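Local coordinates for protein bacterial regulatory proteins, tetR family (Corynebacterium glutamicum, PDB 3AQT) that probably represses transcription as a TetR-family, helix-turn-helix DNA-binding regulator and binds resorcinol, its inducer, in an all-helical pocket, at residues R56-E61 with D65-A70; F213-L218 with A226-I231. All coordinates share one frame; numbering follows the deposited sequence.

Contact 1 (R56-E61 with D65-A70); sequences RTLMAE and DNVGIA
Val67 closes an apolar contact against Leu58 and Met59 inside the N-terminal DNA-binding domain of this TetR-family protein, just where the chain leaves helix 41-62 and prepares to enter the predicted helix-turn-helix motif. The case illustrates how a short connection can be packed onto a helix through one branched side chain: no hydrogen bond joins residues 56-61 to 65-70, and both valine methyls do the work. The alpha carbons of Met59 and Val67 lie 6.2 Å apart, so the connection passes close beside the helix at Val67. Val67 points toward the helix and splits its branches over it. CG1, anti to the backbone N (chi1 -179°), reaches the root of the leucine, with Val67 CG1 3.8 Å from Leu58 CB; the two side chains meet at about a right angle, and Leu58 CD1 closes in to 4.1 Å from the same methyl, CG1 of Val67. On the other branch, CG2 of Val67 rests on the peptide between Leu58 and Met59, at 3.9 Å from Met59 N. Met59, a selenomethionine, stretches out beyond CG past the valine, and its side chain reaches Ile72 of helix 69-75, Leu94 of helix 90-111 and, in the C-terminal domain, Ile139 of helix 138-146. Val67 also packs on Ile72, while its carbonyl oxygen accepts a hydrogen bond from Arg90. Right after it, Gly68 occupies the N-cap position of helix 69-75. Across the second branch, the methylene of the selenomethionine finishes the contact, Met59 CG sitting 4.0 Å from Val67 CG2.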
loop_
_atom_site.group_PDB
_atom_site.type_symbol
_atom_site.label_atom_id
_atom_site.label_comp_id
_atom_site.label_asym_id
_atom_site.label_seq_id
_atom_site.Cartn_x
_atom_site.Cartn_y
_atom_site.Cartn_z
ATOM N N ARG B 56 17.733 13.641 -10.394
ATOM C CA ARG B 56 16.601 14.475 -10.005
ATOM C C ARG B 56 16.292 15.556 -11.018
ATOM O O ARG B 56 15.145 15.784 -11.366
ATOM C CB ARG B 56 16.837 15.145 -8.653
ATOM C CG ARG B 56 15.643 15.987 -8.209
ATOM C CD ARG B 56 15.966 16.822 -6.985
ATOM N NE ARG B 56 16.977 17.827 -7.290
ATOM C CZ ARG B 56 18.099 17.997 -6.601
ATOM N NH1 ARG B 56 18.368 17.229 -5.554
ATOM N NH2 ARG B 56 18.957 18.932 -6.974
ATOM N N THR B 57 17.323 16.244 -11.479
ATOM C CA THR B 57 17.111 17.307 -12.439
ATOM C C THR B 57 16.483 16.785 -13.727
ATOM O O THR B 57 15.535 17.376 -14.243
ATOM C CB THR B 57 18.432 18.014 -12.735
ATOM O OG1 THR B 57 19.040 18.385 -11.490
ATOM C CG2 THR B 57 18.203 19.262 -13.574
ATOM N N LEU B 58 16.994 15.670 -14.233
ATOM C CA LEU B 58 16.466 15.082 -15.461
ATOM C C LEU B 58 15.047 14.516 -15.303
ATOM O O LEU B 58 14.160 14.802 -16.111
ATOM C CB LEU B 58 17.426 13.997 -15.962
ATOM C CG LEU B 58 18.799 14.543 -16.380
ATOM C CD1 LEU B 58 19.748 13.411 -16.726
ATOM C CD2 LEU B 58 18.622 15.478 -17.558
HETATM N N MSE B 59 14.821 13.724 -14.261
HETATM C CA MSE B 59 13.499 13.150 -14.045
HETATM C C MSE B 59 12.433 14.210 -13.799
HETATM O O MSE B 59 11.272 14.023 -14.159
HETATM C CB MSE B 59 13.526 12.169 -12.882
HETATM C CG MSE B 59 14.345 10.935 -13.176
HETATM SE SE MSE B 59 14.588 9.861 -11.610
HETATM C CE MSE B 59 15.556 8.375 -12.394
ATOM N N ALA B 60 12.820 15.324 -13.188
ATOM C CA ALA B 60 11.862 16.390 -12.920
ATOM C C ALA B 60 11.328 16.944 -14.234
ATOM O O ALA B 60 10.165 17.327 -14.333
ATOM C CB ALA B 60 12.523 17.494 -12.122
ATOM N N GLU B 61 12.187 16.977 -15.244
ATOM C CA GLU B 61 11.805 17.492 -16.547
ATOM C C GLU B 61 11.053 16.463 -17.394
ATOM O O GLU B 61 10.027 16.780 -17.981
ATOM C CB GLU B 61 13.051 17.964 -17.304
ATOM C CG GLU B 61 13.982 18.830 -16.463
ATOM C CD GLU B 61 15.286 19.189 -17.174
ATOM O OE1 GLU B 61 15.890 18.291 -17.795
ATOM O OE2 GLU B 61 15.718 20.364 -17.094
ATOM N N ASP B 65 10.441 7.717 -15.225
ATOM C CA ASP B 65 10.434 6.583 -16.134
ATOM C C ASP B 65 11.081 6.832 -17.497
ATOM O O ASP B 65 11.421 5.886 -18.206
ATOM C CB ASP B 65 8.988 6.111 -16.322
ATOM C CG ASP B 65 8.899 4.780 -17.042
ATOM O OD1 ASP B 65 9.549 3.811 -16.582
ATOM O OD2 ASP B 65 8.177 4.710 -18.067
ATOM N N ASN B 66 11.274 8.095 -17.859
ATOM C CA ASN B 66 11.856 8.415 -19.154
ATOM C C ASN B 66 13.307 8.867 -19.131
ATOM O O ASN B 66 13.739 9.582 -20.027
ATOM C CB ASN B 66 11.011 9.481 -19.839
ATOM C CG ASN B 66 9.556 9.085 -19.928
ATOM O OD1 ASN B 66 9.224 8.031 -20.476
ATOM N ND2 ASN B 66 8.675 9.922 -19.386
ATOM N N VAL B 67 14.066 8.448 -18.123
ATOM C CA VAL B 67 15.470 8.838 -18.031
ATOM C C VAL B 67 16.348 7.632 -17.745
ATOM O O VAL B 67 16.182 6.963 -16.727
ATOM C CB VAL B 67 15.699 9.880 -16.912
ATOM C CG1 VAL B 67 17.162 10.264 -16.860
ATOM C CG2 VAL B 67 14.836 11.110 -17.150
ATOM N N GLY B 68 17.289 7.361 -18.642
ATOM C CA GLY B 68 18.170 6.226 -18.458
ATOM C C GLY B 68 19.432 6.618 -17.734
ATOM O O GLY B 68 19.735 7.805 -17.610
ATOM N N ILE B 69 20.193 5.633 -17.275
ATOM C CA ILE B 69 21.403 5.946 -16.539
ATOM C C ILE B 69 22.508 6.538 -17.409
ATOM O O ILE B 69 23.438 7.161 -16.899
ATOM C CB ILE B 69 21.931 4.702 -15.759
ATOM C CG1 ILE B 69 22.953 3.952 -16.589
ATOM C CG2 ILE B 69 20.773 3.793 -15.365
ATOM C CD1 ILE B 69 24.394 4.370 -16.339
ATOM N N ALA B 70 22.418 6.353 -18.718
ATOM C CA ALA B 70 23.437 6.917 -19.593
ATOM C C ALA B 70 23.328 8.434 -19.530
ATOM O O ALA B 70 24.323 9.140 -19.388
ATOM C CB ALA B 70 23.237 6.437 -21.025
#

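Contact 2 (F213-L218 with A226-I231); sequences FAAAML and AEAREI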
loop_
_atom_site.group_PDB
_atom_site.type_symbol
_atom_site.label_atom_id
_atom_site.label_comp_id
_atom_site.label_asym_id
_atom_site.label_seq_id
_atom_site.Cartn_x
_atom_site.Cartn_y
_atom_site.Cartn_z
ATOM N N PHE B 213 -9.305 12.481 1.667
ATOM C CA PHE B 213 -8.348 11.501 2.144
ATOM C C PHE B 213 -7.948 11.784 3.591
ATOM O O PHE B 213 -7.906 10.877 4.422
ATOM C CB PHE B 213 -7.088 11.477 1.273
ATOM C CG PHE B 213 -6.010 10.588 1.826
ATOM C CD1 PHE B 213 -6.187 9.210 1.873
ATOM C CD2 PHE B 213 -4.860 11.131 2.386
ATOM C CE1 PHE B 213 -5.237 8.390 2.477
ATOM C CE2 PHE B 213 -3.907 10.323 2.992
ATOM C CZ PHE B 213 -4.095 8.948 3.039
ATOM N N ALA B 214 -7.652 13.044 3.892
ATOM C CA ALA B 214 -7.249 13.413 5.245
ATOM C C ALA B 214 -8.342 13.081 6.253
ATOM O O ALA B 214 -8.058 12.610 7.361
ATOM C CB ALA B 214 -6.902 14.898 5.307
ATOM N N ALA B 215 -9.595 13.320 5.873
ATOM C CA ALA B 215 -10.707 13.029 6.776
ATOM C C ALA B 215 -10.737 11.549 7.138
ATOM O O ALA B 215 -10.906 11.187 8.304
ATOM C CB ALA B 215 -12.023 13.435 6.133
ATOM N N ALA B 216 -10.568 10.693 6.134
ATOM C CA ALA B 216 -10.576 9.251 6.362
ATOM C C ALA B 216 -9.455 8.841 7.310
ATOM O O ALA B 216 -9.644 7.959 8.154
ATOM C CB ALA B 216 -10.446 8.501 5.042
HETATM N N MSE B 217 -8.292 9.475 7.181
HETATM C CA MSE B 217 -7.181 9.138 8.061
HETATM C C MSE B 217 -7.472 9.634 9.470
HETATM O O MSE B 217 -7.081 8.990 10.455
HETATM C CB MSE B 217 -5.863 9.725 7.539
HETATM C CG MSE B 217 -5.347 9.085 6.244
HETATM SE SE MSE B 217 -5.281 7.122 6.261
HETATM C CE MSE B 217 -4.243 6.877 7.860
ATOM N N LEU B 218 -8.172 10.767 9.568
ATOM C CA LEU B 218 -8.533 11.320 10.869
ATOM C C LEU B 218 -9.513 10.382 11.540
ATOM O O LEU B 218 -9.429 10.135 12.739
ATOM C CB LEU B 218 -9.158 12.716 10.733
ATOM C CG LEU B 218 -8.166 13.863 10.512
ATOM C CD1 LEU B 218 -8.889 15.189 10.432
ATOM C CD2 LEU B 218 -7.172 13.886 11.657
ATOM N N ALA B 226 -18.106 13.209 11.645
ATOM C CA ALA B 226 -18.470 14.543 11.159
ATOM C C ALA B 226 -17.406 15.603 11.422
ATOM O O ALA B 226 -17.194 16.506 10.601
ATOM C CB ALA B 226 -19.790 14.981 11.771
ATOM N N GLU B 227 -16.734 15.506 12.563
ATOM C CA GLU B 227 -15.715 16.488 12.881
ATOM C C GLU B 227 -14.528 16.390 11.921
ATOM O O GLU B 227 -13.991 17.412 11.478
ATOM C CB GLU B 227 -15.258 16.313 14.328
ATOM C CG GLU B 227 -14.151 17.255 14.739
ATOM C CD GLU B 227 -13.918 17.253 16.237
ATOM O OE1 GLU B 227 -14.257 16.239 16.887
ATOM O OE2 GLU B 227 -13.385 18.258 16.758
ATOM N N ALA B 228 -14.149 15.158 11.582
ATOM C CA ALA B 228 -13.029 14.896 10.677
ATOM C C ALA B 228 -13.085 15.713 9.391
ATOM O O ALA B 228 -12.118 16.372 9.020
ATOM C CB ALA B 228 -12.970 13.410 10.339
ATOM N N ARG B 229 -14.221 15.658 8.710
ATOM C CA ARG B 229 -14.405 16.386 7.464
ATOM C C ARG B 229 -14.128 17.879 7.668
ATOM O O ARG B 229 -13.409 18.508 6.890
ATOM C CB ARG B 229 -15.835 16.163 6.956
ATOM C CG ARG B 229 -16.196 16.914 5.689
ATOM C CD ARG B 229 -15.314 16.504 4.522
ATOM N NE ARG B 229 -15.382 17.475 3.432
ATOM C CZ ARG B 229 -14.726 17.354 2.282
ATOM N NH1 ARG B 229 -13.951 16.297 2.069
ATOM N NH2 ARG B 229 -14.838 18.290 1.346
ATOM N N GLU B 230 -14.699 18.441 8.726
ATOM C CA GLU B 230 -14.512 19.855 9.025
ATOM C C GLU B 230 -13.042 20.200 9.224
ATOM O O GLU B 230 -12.549 21.200 8.699
ATOM C CB GLU B 230 -15.303 20.236 10.281
ATOM C CG GLU B 230 -14.931 21.589 10.865
ATOM C CD GLU B 230 -14.057 21.489 12.108
ATOM O OE1 GLU B 230 -14.407 20.709 13.023
ATOM O OE2 GLU B 230 -13.029 22.201 12.174
ATOM N N ILE B 231 -12.344 19.377 9.997
ATOM C CA ILE B 231 -10.938 19.627 10.254
ATOM C C ILE B 231 -10.114 19.557 8.969
ATOM O O ILE B 231 -9.191 20.339 8.776
ATOM C CB ILE B 231 -10.377 18.622 11.263
ATOM C CG1 ILE B 231 -11.128 18.758 12.586
ATOM C CG2 ILE B 231 -8.889 18.868 11.459
ATOM C CD1 ILE B 231 -10.485 19.554 13.728
#
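Ala215 and Ala228 bring two helices close: their alpha carbons are 4.9 Å apart, and the axes of 213-218 and 226-231 approach to 8.1 Å. The tight part is built around Ala228, whose CB lies 3.7 Å from the backbone oxygen Ala215 O and also meets Leu218 CB. In return, Ala215 CB settles against the main chain of the partner helix, 4.0 Å from Arg229 CA. The two segments run roughly antiparallel, with 139° between their N-to-C directions, as part of a helical hairpin in the C-terminal domain of the TetR fold. Helix 225-231 covers one side of helix 209-220, whose Phe213 faces away from it and packs on Cys186 of the second subunit. Leu218 extends the apolar patch: its CD1 approaches Ala228 O to 3.7 Å, and the Leu218 and Ile231 side chains cross at about a right angle, with Leu218 CD1 3.8 Å from Ile231 CG2. Ile231 touches through CB and CG2, and its CG1 branch extends off in another direction. On the looser, partly exposed side, Arg229 touches mainly through its backbone; its CB points away from segment 213-218, and NH1 makes a long, weak ion pair with Glu178 of the second subunit.

Contacts 1 and 2 come one after the other along the chain and lie on opposite sides of its centre, with their own centres 37 Å apart and their nearest atoms about 23 Å apart. Contact 1 belongs to the DNA-binding domain, contact 2 to the ligand-binding domain. Contact 2 lies near bound resorcinol: the Leu218 side chain is about 9 Å from it and packs on Ala124, next in sequence to the pocket residue Phe123, while Met217 touches the pocket residue Leu127. Helix 90-111 offers a bridge between the two domains, since it carries Leu94, packed against Met59 of contact 1, and Leu109 of the pocket.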